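Local coordinates for protein poly-beta-1,6-N-acetyl-D-glucosamine N-deacetylase (Aggregatibacter actinomycetemcomitans, PDB 4U10) that probably removes N-acetyl groups from the exopolysaccharide poly-beta-1,6-N-acetyl-D-glucosamine, using the zinc-binding, N-terminal polysaccharide deacetylase part of the protein that this chain represents, at residues 6-11 against 230-235; 36-41 against 71-76; 143-148 against 162-167; 182-187 against 214-219. All blocks are in the same frame, centred on the assembly; numbering follows the deposited sequence. Where two conformers were deposited one is given.

In the fold
Contact 1 spans almost the whole chain, from strand 3-13 to the loop after strand 228-230, and the other three contacts lie between its ends in the order 2, 3, 4. Contacts 1 and 2, with centres about 10 Å apart, share the central sheet, where strands 3-13 and 68-75 are parallel neighbours. Contacts 3 and 4 have centres about 8 Å apart and meet through helix 177-199. The centres of contacts 2 and 3 are about 24 Å apart, across the centre of the chain, yet Asp75 and His144 converge on one zinc ion. Contacts 1 to 3 each carry zinc ligands, while contact 4 packs two helices beside the loops of contact 3.

Contact 1: 6-11 against 230-235; sequences VLAYHS and FALGQK. With ZN (zinc ion), chain D.
The Phe230 ring takes Val6 obliquely: the CG1 methyl of Val6 comes to 4.4 Å from CE2 of Phe230, while Trp51 meets the same ring edge-to-face from elsewhere in the chain. The imidazole of His10 is turned toward metal. Its NE2 holds a zinc ion at 2.1 Å, and water 1, bound to that zinc, lies in the plane of the His10 ring at its edge. The third ring, Tyr9, points to the other side of the strand, where it meets Phe73 with the two planes about 15° apart, and its OH is hydrogen-bonded to ND1 of His37. Strand 3-13 is an inner strand of the mixed, largely parallel sheet of the polysaccharide deacetylase (NodB) domain, and alternation along it sends Val6 and Ala8 to the loop at 230-235 and Leu7 and Tyr9 away from it. The closest touch is made by Leu232, whose CD2 stands 3.9 Å from the CB of Ala8. Its extended second torsion (177°) runs out to CD1, and the other methyl, CD2, branches off toward the strand. No hydrogen bond links the segments. Within the loop, the backbone N of Leu232 gives a weak bond to OE1 of Gln234, 2.9 Å long and bent to 128°. Asp74, on the neighbouring strand, shares the zinc with His10, and Val245 packs against both Val6 and Phe230.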
loop_
_atom_site.group_PDB
_atom_site.type_symbol
_atom_site.label_atom_id
_atom_site.label_comp_id
_atom_site.label_asym_id
_atom_site.label_seq_id
_atom_site.Cartn_x
_atom_site.Cartn_y
_atom_site.Cartn_z
ATOM N N VAL A 6 -3.449 -1.848 -11.756
ATOM C CA VAL A 6 -3.534 -1.468 -10.362
ATOM C C VAL A 6 -3.213 0.003 -10.189
ATOM O O VAL A 6 -2.199 0.450 -10.692
ATOM C CB VAL A 6 -2.615 -2.326 -9.449
ATOM C CG1 VAL A 6 -2.873 -1.948 -7.989
ATOM C CG2 VAL A 6 -2.869 -3.828 -9.629
ATOM N N LEU A 7 -4.035 0.753 -9.455
ATOM C CA LEU A 7 -3.700 2.140 -9.137
ATOM C C LEU A 7 -3.222 2.299 -7.698
ATOM O O LEU A 7 -3.823 1.750 -6.769
ATOM C CB LEU A 7 -4.855 3.066 -9.366
ATOM C CG LEU A 7 -5.639 3.031 -10.720
ATOM C CD1 LEU A 7 -6.685 4.161 -10.797
ATOM C CD2 LEU A 7 -4.655 3.097 -11.884
ATOM N N ALA A 8 -2.143 3.049 -7.492
ATOM C CA ALA A 8 -1.611 3.245 -6.117
ATOM C C ALA A 8 -1.835 4.665 -5.606
ATOM O O ALA A 8 -1.186 5.616 -6.079
ATOM C CB ALA A 8 -0.107 2.907 -6.083
ATOM N N TYR A 9 -2.653 4.811 -4.576
ATOM C CA TYR A 9 -2.987 6.077 -3.968
ATOM C C TYR A 9 -2.387 6.137 -2.566
ATOM O O TYR A 9 -2.019 5.119 -2.040
ATOM C CB TYR A 9 -4.502 6.239 -3.780
ATOM C CG TYR A 9 -5.282 6.455 -5.083
ATOM C CD1 TYR A 9 -5.497 7.730 -5.599
ATOM C CD2 TYR A 9 -5.849 5.371 -5.752
ATOM C CE1 TYR A 9 -6.196 7.888 -6.808
ATOM C CE2 TYR A 9 -6.589 5.532 -6.933
ATOM C CZ TYR A 9 -6.751 6.743 -7.460
ATOM O OH TYR A 9 -7.463 6.856 -8.666
ATOM N N HIS A 10 -2.270 7.334 -1.995
ATOM C CA HIS A 10 -1.831 7.505 -0.601
ATOM C C HIS A 10 -2.920 8.279 0.122
ATOM O O HIS A 10 -4.069 7.762 0.262
ATOM C CB HIS A 10 -0.439 8.160 -0.583
ATOM C CG HIS A 10 0.603 7.254 -1.136
ATOM N ND1 HIS A 10 0.771 7.066 -2.490
ATOM C CD2 HIS A 10 1.437 6.390 -0.530
ATOM C CE1 HIS A 10 1.693 6.154 -2.704
ATOM N NE2 HIS A 10 2.126 5.733 -1.528
ATOM N N SER A 11 -2.624 9.487 0.566
ATOM C CA SER A 11 -3.661 10.250 1.232
ATOM C C SER A 11 -4.527 10.991 0.223
ATOM O O SER A 11 -4.051 11.387 -0.870
ATOM C CB SER A 11 -3.088 11.203 2.247
ATOM O OG SER A 11 -4.072 11.540 3.125
ATOM N N PHE A 230 3.078 -5.817 -4.143
ATOM C CA PHE A 230 2.732 -4.641 -4.941
ATOM C C PHE A 230 3.935 -3.681 -5.013
ATOM O O PHE A 230 4.321 -3.079 -4.002
ATOM C CB PHE A 230 1.566 -3.890 -4.287
ATOM C CG PHE A 230 0.169 -4.506 -4.486
ATOM C CD1 PHE A 230 -0.047 -5.794 -4.929
ATOM C CD2 PHE A 230 -0.964 -3.737 -4.124
ATOM C CE1 PHE A 230 -1.384 -6.295 -5.035
ATOM C CE2 PHE A 230 -2.233 -4.217 -4.270
ATOM C CZ PHE A 230 -2.426 -5.480 -4.724
ATOM N N ALA A 231 4.443 -3.459 -6.231
ATOM C CA ALA A 231 5.483 -2.442 -6.510
ATOM C C ALA A 231 4.857 -1.174 -7.150
ATOM O O ALA A 231 3.676 -0.897 -6.958
ATOM C CB ALA A 231 6.592 -3.080 -7.375
ATOM N N LEU A 232 5.621 -0.341 -7.851
ATOM C CA LEU A 232 5.022 0.747 -8.584
ATOM C C LEU A 232 5.160 0.424 -10.079
ATOM O O LEU A 232 4.928 -0.735 -10.491
ATOM C CB LEU A 232 5.627 2.088 -8.162
ATOM C CG LEU A 232 5.245 2.535 -6.748
ATOM C CD1 LEU A 232 5.938 3.841 -6.355
ATOM C CD2 LEU A 232 3.747 2.723 -6.737
ATOM N N GLY A 233 5.558 1.425 -10.866
ATOM C CA GLY A 233 5.468 1.396 -12.334
ATOM C C GLY A 233 6.582 0.660 -13.070
ATOM O O GLY A 233 6.700 0.776 -14.279
ATOM N N GLN A 234 7.371 -0.105 -12.338
ATOM C CA GLN A 234 8.388 -0.984 -12.904
ATOM C C GLN A 234 7.834 -2.252 -13.630
ATOM O O GLN A 234 8.605 -3.146 -14.065
ATOM C CB GLN A 234 9.395 -1.343 -11.784
ATOM C CG GLN A 234 8.850 -1.785 -10.407
ATOM C CD GLN A 234 8.851 -0.683 -9.340
ATOM O OE1 GLN A 234 8.037 0.229 -9.399
ATOM N NE2 GLN A 234 9.753 -0.778 -8.358
ATOM N N LYS A 235 6.503 -2.334 -13.728
ATOM C CA LYS A 235 5.757 -3.409 -14.414
ATOM C C LYS A 235 4.356 -2.851 -14.602
ATOM O O LYS A 235 3.830 -2.191 -13.690
ATOM C CB LYS A 235 5.694 -4.668 -13.550
ATOM C CG LYS A 235 4.810 -5.778 -14.096
ATOM C CD LYS A 235 5.046 -7.064 -13.329
ATOM C CE LYS A 235 4.421 -8.235 -14.036
ATOM N NZ LYS A 235 3.423 -8.925 -13.189
HETATM ZN ZN ZN D . 3.170 3.873 -1.230
HETATM O O HOH W 1 4.437 3.915 0.319
#

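Contact 2: 36-41 against 71-76; sequences SHFNWL and LSFDDG. With ZN (zinc ion), chain D; ZN (zinc ion), chain C.
Helix 36-41 runs nearly antiparallel to strand 71-75, at 163°, with the two axes 12.7 Å apart at their closest, so only long side chains bridge the gap. Leu71 divides its two methyls between two helix residues. With CG beside the backbone N (chi1 -60°), the extended chi2 (178°) carries CD1 of Leu71 to 3.6 Å from CE1 of Phe38, almost as near to CZ, coming at the ring obliquely. Its CD2 branches off alongside Leu41, 4.1 Å from that residue's CD1, the two leucine side chains running in opposite directions. Phe38 also meets Phe73 edge to edge, each CZ lying near the plane of the other ring, 4.4 Å apart, so the two rings do not stack on each other. Farther along, OD2 of Asp74 binds one zinc at 2.1 Å, and OD1 of Asp75 binds a second at 1.9 Å. Water 1 bridges the two ions; His144 and His149 complete the protein ligands of the second, giving the Asp-His-His metal triad of this deacetylase family. Strand 68-75 sits between strands 3-13 and 95-99 in the sheet, and helix 79-91 packs on Phe38 through Ile87 and Leu88 and on Phe73 through Met80 and Ile84.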
loop_
_atom_site.group_PDB
_atom_site.type_symbol
_atom_site.label_atom_id
_atom_site.label_comp_id
_atom_site.label_asym_id
_atom_site.label_seq_id
_atom_site.Cartn_x
_atom_site.Cartn_y
_atom_site.Cartn_z
ATOM N N SER A 36 -12.946 11.926 -9.754
ATOM C CA SER A 36 -12.811 12.080 -11.187
ATOM C C SER A 36 -12.227 10.834 -11.803
ATOM O O SER A 36 -12.641 10.386 -12.914
ATOM C CB SER A 36 -12.005 13.355 -11.563
ATOM O OG SER A 36 -10.630 13.131 -11.582
ATOM N N HIS A 37 -11.251 10.259 -11.105
ATOM C CA HIS A 37 -10.725 9.004 -11.514
ATOM C C HIS A 37 -11.830 7.903 -11.438
ATOM O O HIS A 37 -11.934 7.109 -12.334
ATOM C CB HIS A 37 -9.541 8.590 -10.646
ATOM C CG HIS A 37 -8.349 9.455 -10.806
ATOM N ND1 HIS A 37 -7.268 9.368 -9.968
ATOM C CD2 HIS A 37 -8.075 10.457 -11.664
ATOM C CE1 HIS A 37 -6.348 10.235 -10.337
ATOM N NE2 HIS A 37 -6.814 10.916 -11.361
ATOM N N PHE A 38 -12.574 7.859 -10.347
ATOM C CA PHE A 38 -13.620 6.815 -10.110
ATOM C C PHE A 38 -14.706 6.883 -11.143
ATOM O O PHE A 38 -15.188 5.862 -11.623
ATOM C CB PHE A 38 -14.250 6.991 -8.734
ATOM C CG PHE A 38 -13.408 6.464 -7.618
ATOM C CD1 PHE A 38 -12.076 6.122 -7.827
ATOM C CD2 PHE A 38 -13.927 6.371 -6.353
ATOM C CE1 PHE A 38 -11.285 5.651 -6.772
ATOM C CE2 PHE A 38 -13.145 5.912 -5.315
ATOM C CZ PHE A 38 -11.833 5.528 -5.527
ATOM N N ASN A 39 -15.081 8.111 -11.478
ATOM C CA ASN A 39 -15.952 8.371 -12.648
ATOM C C ASN A 39 -15.377 8.022 -14.017
ATOM O O ASN A 39 -16.083 7.494 -14.848
ATOM C CB ASN A 39 -16.328 9.841 -12.668
ATOM C CG ASN A 39 -17.293 10.183 -11.592
ATOM O OD1 ASN A 39 -17.981 9.305 -11.055
ATOM N ND2 ASN A 39 -17.366 11.477 -11.247
ATOM N N TRP A 40 -14.123 8.358 -14.265
ATOM C CA TRP A 40 -13.503 8.115 -15.530
ATOM C C TRP A 40 -13.360 6.616 -15.747
ATOM O O TRP A 40 -13.555 6.138 -16.886
ATOM C CB TRP A 40 -12.138 8.768 -15.600
ATOM C CG TRP A 40 -11.551 8.583 -16.919
ATOM C CD1 TRP A 40 -11.702 9.413 -17.991
ATOM C CD2 TRP A 40 -10.760 7.470 -17.377
ATOM N NE1 TRP A 40 -11.034 8.906 -19.071
ATOM C CE2 TRP A 40 -10.456 7.711 -18.731
ATOM C CE3 TRP A 40 -10.278 6.296 -16.773
ATOM C CZ2 TRP A 40 -9.688 6.821 -19.506
ATOM C CZ3 TRP A 40 -9.503 5.414 -17.539
ATOM C CH2 TRP A 40 -9.220 5.682 -18.893
ATOM N N LEU A 41 -13.035 5.868 -14.678
ATOM C CA LEU A 41 -12.895 4.430 -14.822
ATOM C C LEU A 41 -14.242 3.844 -15.265
ATOM O O LEU A 41 -14.285 3.086 -16.227
ATOM C CB LEU A 41 -12.431 3.738 -13.507
ATOM C CG LEU A 41 -11.045 4.096 -12.970
ATOM C CD1 LEU A 41 -10.858 3.605 -11.556
ATOM C CD2 LEU A 41 -10.009 3.488 -13.890
ATOM N N LEU A 71 -7.873 -1.041 -6.978
ATOM C CA LEU A 71 -7.528 0.233 -6.343
ATOM C C LEU A 71 -6.760 -0.064 -5.068
ATOM O O LEU A 71 -7.183 -0.906 -4.348
ATOM C CB LEU A 71 -8.804 0.980 -5.934
ATOM C CG LEU A 71 -9.791 1.352 -7.026
ATOM C CD1 LEU A 71 -11.036 2.036 -6.453
ATOM C CD2 LEU A 71 -9.152 2.213 -8.086
ATOM N N SER A 72 -5.677 0.684 -4.768
ATOM C CA SER A 72 -4.841 0.448 -3.596
ATOM C C SER A 72 -4.446 1.755 -2.882
ATOM O O SER A 72 -4.205 2.772 -3.552
ATOM C CB SER A 72 -3.608 -0.381 -3.954
ATOM O OG SER A 72 -2.730 0.259 -4.877
ATOM N N PHE A 73 -4.463 1.724 -1.533
ATOM C CA PHE A 73 -4.217 2.907 -0.735
ATOM C C PHE A 73 -3.188 2.550 0.306
ATOM O O PHE A 73 -3.304 1.515 0.988
ATOM C CB PHE A 73 -5.474 3.437 -0.066
ATOM C CG PHE A 73 -6.539 3.833 -1.039
ATOM C CD1 PHE A 73 -7.429 2.879 -1.557
ATOM C CD2 PHE A 73 -6.691 5.161 -1.427
ATOM C CE1 PHE A 73 -8.382 3.265 -2.502
ATOM C CE2 PHE A 73 -7.640 5.527 -2.340
ATOM C CZ PHE A 73 -8.476 4.575 -2.897
ATOM N N ASP A 74 -2.099 3.312 0.297
ATOM C CA ASP A 74 -0.943 3.037 1.158
ATOM C C ASP A 74 -0.829 3.981 2.364
ATOM O O ASP A 74 -1.042 5.189 2.228
ATOM C CB ASP A 74 0.388 3.198 0.430
ATOM C CG ASP A 74 0.631 2.202 -0.696
ATOM O OD1 ASP A 74 -0.159 1.262 -0.922
ATOM O OD2 ASP A 74 1.729 2.358 -1.325
ATOM N N ASP A 75 -0.453 3.365 3.508
ATOM C CA ASP A 75 0.272 3.919 4.650
ATOM C C ASP A 75 -0.482 3.886 5.969
ATOM O O ASP A 75 0.148 3.806 6.995
ATOM C CB ASP A 75 0.789 5.349 4.446
ATOM C CG ASP A 75 1.927 5.416 3.523
ATOM O OD1 ASP A 75 2.271 4.432 2.855
ATOM O OD2 ASP A 75 2.531 6.498 3.492
ATOM N N GLY A 76 -1.806 3.877 5.928
ATOM C CA GLY A 76 -2.609 3.926 7.155
ATOM C C GLY A 76 -3.111 5.278 7.529
ATOM O O GLY A 76 -3.544 5.449 8.669
HETATM ZN ZN ZN D . 3.170 3.873 -1.230
HETATM ZN ZN ZN C . 3.944 3.901 2.130
HETATM O O HOH W 1 4.437 3.915 0.319
#

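Contact 3: 143-148 against 162-167; sequences SHTDNL and PAVVAP. With ZN (zinc ion), chain C.
Leu148 presses into the turn at 162-165, its CD2 methyl 3.8 Å from the CB of Ala163 and its CB 4.0 Å from CG2 of Val164. That CG2 is also met by the CG2 methyl of Thr145 from an oblique direction, making a small, tight apolar patch. The other side is looser: no direct hydrogen bond joins the segments, and water 2 bridges them instead, donating to the O of Leu148 at 2.8 Å and accepting from the N of Val164 at 3.2 Å. Asn147 lies on the exposed side of the loop. Thr145 keeps its methyl aimed at Val164 because chi1 (75°) sends OG1 the other way, between its backbone N and carbonyl carbon. That hydroxyl donates to a lone pair of the His144 O, in the carbonyl plane at 2.6 Å, and accepts from the N of Leu148, an ST motif that shapes the loop just after His144, whose NE2 binds zinc at 2.1 Å. Helix 177-199 runs alongside both segments: its Asp187 accepts from the backbone N of Asp146 and Asn147, its Arg183 bonds to the O of Ala163 and Ala166, and strand 205-207 hydrogen-bonds to the backbone of Ser143 through Ile205 and Val207.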
loop_
_atom_site.group_PDB
_atom_site.type_symbol
_atom_site.label_atom_id
_atom_site.label_comp_id
_atom_site.label_asym_id
_atom_site.label_seq_id
_atom_site.Cartn_x
_atom_site.Cartn_y
_atom_site.Cartn_z
ATOM N N SER A 143 -0.198 -5.878 4.135
ATOM C CA SER A 143 0.922 -5.336 4.892
ATOM C C SER A 143 1.643 -4.274 4.113
ATOM O O SER A 143 1.708 -4.319 2.844
ATOM C CB SER A 143 1.903 -6.462 5.195
ATOM O OG SER A 143 3.012 -6.022 5.917
ATOM N N HIS A 144 2.290 -3.368 4.881
ATOM C CA HIS A 144 3.189 -2.338 4.366
ATOM C C HIS A 144 4.365 -2.250 5.346
ATOM O O HIS A 144 4.957 -1.177 5.537
ATOM C CB HIS A 144 2.445 -1.014 4.335
ATOM C CG HIS A 144 2.987 0.030 3.396
ATOM N ND1 HIS A 144 3.486 -0.237 2.137
ATOM C CD2 HIS A 144 2.900 1.377 3.478
ATOM C CE1 HIS A 144 3.757 0.892 1.525
ATOM N NE2 HIS A 144 3.388 1.887 2.314
ATOM N N THR A 145 4.774 -3.424 5.834
ATOM C CA THR A 145 5.819 -3.691 6.841
ATOM C C THR A 145 5.288 -3.316 8.201
ATOM O O THR A 145 4.244 -2.729 8.280
ATOM C CB THR A 145 7.202 -3.005 6.574
ATOM O OG1 THR A 145 7.085 -1.623 6.888
ATOM C CG2 THR A 145 7.570 -3.136 5.088
ATOM N N ASP A 146 5.944 -3.836 9.255
ATOM C CA ASP A 146 5.646 -3.449 10.588
ATOM C C ASP A 146 6.266 -2.069 10.906
ATOM O O ASP A 146 5.582 -1.099 11.215
ATOM C CB ASP A 146 6.087 -4.524 11.621
ATOM C CG ASP A 146 5.307 -4.385 12.938
ATOM O OD1 ASP A 146 4.066 -4.119 12.885
ATOM O OD2 ASP A 146 5.920 -4.606 13.995
ATOM N N ASN A 147 7.561 -2.013 10.849
ATOM C CA ASN A 147 8.310 -0.794 11.122
ATOM C C ASN A 147 9.522 -0.614 10.174
ATOM O O ASN A 147 10.616 -0.277 10.594
ATOM C CB ASN A 147 8.741 -0.786 12.577
ATOM C CG ASN A 147 9.394 0.511 12.974
ATOM O OD1 ASN A 147 9.113 1.509 12.406
ATOM N ND2 ASN A 147 10.302 0.467 13.883
ATOM N N LEU A 148 9.311 -0.848 8.873
ATOM C CA LEU A 148 10.342 -0.619 7.846
ATOM C C LEU A 148 9.919 0.399 6.760
ATOM O O LEU A 148 10.403 0.369 5.598
ATOM C CB LEU A 148 10.793 -1.972 7.266
ATOM C CG LEU A 148 11.505 -2.962 8.200
ATOM C CD1 LEU A 148 11.649 -4.320 7.540
ATOM C CD2 LEU A 148 12.848 -2.459 8.753
ATOM N N PRO A 162 15.842 3.262 1.833
ATOM C CA PRO A 162 14.708 2.584 2.466
ATOM C C PRO A 162 15.175 1.348 3.141
ATOM O O PRO A 162 15.851 0.552 2.536
ATOM C CB PRO A 162 13.778 2.237 1.264
ATOM C CG PRO A 162 14.060 3.246 0.245
ATOM C CD PRO A 162 15.499 3.716 0.471
ATOM N N ALA A 163 14.793 1.178 4.395
ATOM C CA ALA A 163 15.207 0.083 5.217
ATOM C C ALA A 163 15.002 -1.311 4.626
ATOM O O ALA A 163 15.744 -2.224 4.944
ATOM C CB ALA A 163 14.505 0.175 6.606
ATOM N N VAL A 164 13.974 -1.497 3.814
ATOM C CA VAL A 164 13.703 -2.775 3.219
ATOM C C VAL A 164 14.848 -3.209 2.289
ATOM O O VAL A 164 15.142 -4.392 2.228
ATOM C CB VAL A 164 12.356 -2.749 2.446
ATOM C CG1 VAL A 164 12.184 -3.974 1.551
ATOM C CG2 VAL A 164 11.207 -2.732 3.408
ATOM N N VAL A 165 15.506 -2.263 1.619
ATOM C CA VAL A 165 16.329 -2.625 0.458
ATOM C C VAL A 165 17.823 -2.425 0.637
ATOM O O VAL A 165 18.559 -2.583 -0.354
ATOM C CB VAL A 165 15.894 -1.928 -0.854
ATOM C CG1 VAL A 165 14.493 -2.368 -1.244
ATOM C CG2 VAL A 165 15.992 -0.407 -0.784
ATOM N N ALA A 166 18.274 -2.133 1.866
ATOM C CA ALA A 166 19.687 -1.805 2.135
ATOM C C ALA A 166 20.130 -2.373 3.472
ATOM O O ALA A 166 19.472 -2.083 4.456
ATOM C CB ALA A 166 19.834 -0.283 2.177
ATOM N N PRO A 167 21.220 -3.203 3.511
ATOM C CA PRO A 167 21.821 -3.455 4.787
ATOM C C PRO A 167 22.205 -2.126 5.455
ATOM O O PRO A 167 22.704 -1.217 4.809
ATOM C CB PRO A 167 23.065 -4.279 4.449
ATOM C CG PRO A 167 22.845 -4.814 3.057
ATOM C CD PRO A 167 22.115 -3.653 2.417
HETATM ZN ZN ZN C . 3.944 3.901 2.130
HETATM O O HOH W 2 11.710 0.595 3.085
HETATM O O HOH W 1 4.437 3.915 0.319
#

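Contact 4: 182-187 against 214-219; sequences NRLVQD and NDVAID
Leu184 on helix 177-199 packs into helix 215-222 near that helix's N-terminal end, a helix-to-helix contact within the polysaccharide deacetylase domain that lies well away from the zinc ions. Its CB points toward the partner helix but stops short of it, and CG, set beside the backbone N (chi1 -47°), is still too distant for a close touch. The extended second torsion (chi2 -171°) then pushes CD1 forward to do the touching. This one methyl reaches 3.6 Å from the CA of Ala217, 4.0 Å from the CB of the same residue, and 3.7 Å from CG1 of Val216, whose side chain crosses that of Leu184 at about a right angle. The small Ala217 lets the leucine tip come right onto the backbone. The other branch, CD2, faces the loop at 143-148 instead, where CD1 of Leu148 lies 4.0 Å from it. Around the contact, Val216 also rests on Tyr180 and Lys181 of the first helix, Asp219 makes a salt bridge to Lys181, and Ala217 touches Val164. No hydrogen bond crosses between the two segments. The start of helix 215-222 is fixed from within: Asn214 is its N-cap, and OD1 of Asn214 accepts weakly from the N of Val216, with a second, nearly straight bond (173°) from the N of Ala217 at 2.9 Å.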
loop_
_atom_site.group_PDB
_atom_site.type_symbol
_atom_site.label_atom_id
_atom_site.label_comp_id
_atom_site.label_asym_id
_atom_site.label_seq_id
_atom_site.Cartn_x
_atom_site.Cartn_y
_atom_site.Cartn_z
ATOM N N ASN A 182 17.418 -11.412 8.380
ATOM C CA ASN A 182 16.742 -11.575 9.655
ATOM C C ASN A 182 15.847 -10.369 9.991
ATOM O O ASN A 182 14.783 -10.498 10.520
ATOM C CB ASN A 182 17.806 -11.669 10.785
ATOM C CG ASN A 182 18.312 -13.085 11.035
ATOM O OD1 ASN A 182 17.944 -14.044 10.342
ATOM N ND2 ASN A 182 19.165 -13.221 12.067
ATOM N N ARG A 183 16.403 -9.176 9.768
ATOM C CA ARG A 183 15.707 -7.922 10.033
ATOM C C ARG A 183 14.413 -7.865 9.204
ATOM O O ARG A 183 13.389 -7.564 9.754
ATOM C CB ARG A 183 16.588 -6.678 9.753
ATOM C CG ARG A 183 15.868 -5.348 9.958
ATOM C CD ARG A 183 16.818 -4.171 10.210
ATOM N NE ARG A 183 17.771 -4.004 9.104
ATOM C CZ ARG A 183 17.523 -3.382 7.939
ATOM N NH1 ARG A 183 16.348 -2.774 7.694
ATOM N NH2 ARG A 183 18.453 -3.365 7.004
ATOM N N LEU A 184 14.461 -8.229 7.917
ATOM C CA LEU A 184 13.249 -8.292 7.107
ATOM C C LEU A 184 12.276 -9.419 7.482
ATOM O O LEU A 184 11.039 -9.215 7.614
ATOM C CB LEU A 184 13.614 -8.432 5.640
ATOM C CG LEU A 184 14.672 -7.545 5.042
ATOM C CD1 LEU A 184 14.672 -7.743 3.533
ATOM C CD2 LEU A 184 14.536 -6.092 5.389
ATOM N N VAL A 185 12.793 -10.638 7.669
ATOM C CA VAL A 185 11.945 -11.738 8.028
ATOM C C VAL A 185 11.176 -11.425 9.314
ATOM O O VAL A 185 9.986 -11.638 9.384
ATOM C CB VAL A 185 12.742 -13.035 8.227
ATOM C CG1 VAL A 185 11.812 -14.138 8.734
ATOM C CG2 VAL A 185 13.385 -13.450 6.894
ATOM N N GLN A 186 11.826 -10.918 10.341
ATOM C CA GLN A 186 11.100 -10.741 11.620
ATOM C C GLN A 186 10.129 -9.582 11.565
ATOM O O GLN A 186 9.058 -9.672 12.163
ATOM C CB GLN A 186 12.052 -10.608 12.810
ATOM C CG GLN A 186 13.055 -11.786 12.914
ATOM C CD GLN A 186 12.400 -13.178 12.767
ATOM O OE1 GLN A 186 13.045 -14.157 12.370
ATOM N NE2 GLN A 186 11.140 -13.248 13.011
ATOM N N ASP A 187 10.524 -8.492 10.878
ATOM C CA ASP A 187 9.612 -7.348 10.751
ATOM C C ASP A 187 8.344 -7.771 10.004
ATOM O O ASP A 187 7.261 -7.489 10.465
ATOM C CB ASP A 187 10.263 -6.183 10.020
ATOM C CG ASP A 187 9.349 -4.977 9.950
ATOM O OD1 ASP A 187 8.577 -4.961 8.975
ATOM O OD2 ASP A 187 9.378 -4.140 10.888
ATOM N N ASN A 214 13.535 -5.973 -3.315
ATOM C CA ASN A 214 14.556 -6.782 -3.899
ATOM C C ASN A 214 14.273 -8.238 -3.608
ATOM O O ASN A 214 13.229 -8.590 -3.048
ATOM C CB ASN A 214 15.974 -6.322 -3.425
ATOM C CG ASN A 214 16.218 -6.618 -1.955
ATOM O OD1 ASN A 214 15.657 -7.523 -1.413
ATOM N ND2 ASN A 214 17.048 -5.843 -1.335
ATOM N N ASP A 215 15.180 -9.109 -4.022
ATOM C CA ASP A 215 15.036 -10.544 -3.817
ATOM C C ASP A 215 15.025 -10.971 -2.367
ATOM O O ASP A 215 14.290 -11.901 -2.003
ATOM C CB ASP A 215 16.113 -11.368 -4.619
ATOM C CG ASP A 215 17.542 -10.965 -4.327
ATOM O OD1 ASP A 215 17.865 -9.773 -4.041
ATOM O OD2 ASP A 215 18.361 -11.883 -4.419
ATOM N N VAL A 216 15.773 -10.295 -1.516
ATOM C CA VAL A 216 15.774 -10.713 -0.118
ATOM C C VAL A 216 14.406 -10.379 0.525
ATOM O O VAL A 216 13.801 -11.162 1.254
ATOM C CB VAL A 216 16.963 -10.068 0.630
ATOM C CG1 VAL A 216 16.893 -10.298 2.145
ATOM C CG2 VAL A 216 18.278 -10.639 0.094
ATOM N N ALA A 217 13.924 -9.186 0.242
ATOM C CA ALA A 217 12.641 -8.741 0.751
ATOM C C ALA A 217 11.561 -9.672 0.236
ATOM O O ALA A 217 10.658 -10.038 0.965
ATOM C CB ALA A 217 12.381 -7.325 0.297
ATOM N N ILE A 218 11.644 -10.082 -1.024
ATOM C CA ILE A 218 10.590 -10.932 -1.598
ATOM C C ILE A 218 10.524 -12.230 -0.843
ATOM O O ILE A 218 9.444 -12.716 -0.510
ATOM C CB ILE A 218 10.850 -11.254 -3.111
ATOM C CG1 ILE A 218 10.352 -10.108 -3.978
ATOM C CG2 ILE A 218 10.075 -12.481 -3.510
ATOM C CD1 ILE A 218 10.829 -10.169 -5.416
ATOM N N ASP A 219 11.671 -12.820 -0.582
ATOM C CA ASP A 219 11.703 -14.119 0.069
ATOM C C ASP A 219 11.305 -14.004 1.564
ATOM O O ASP A 219 10.676 -14.898 2.109
ATOM C CB ASP A 219 13.064 -14.767 -0.056
ATOM C CG ASP A 219 13.093 -16.195 0.567
ATOM O OD1 ASP A 219 12.413 -17.075 0.008
ATOM O OD2 ASP A 219 13.727 -16.383 1.648
#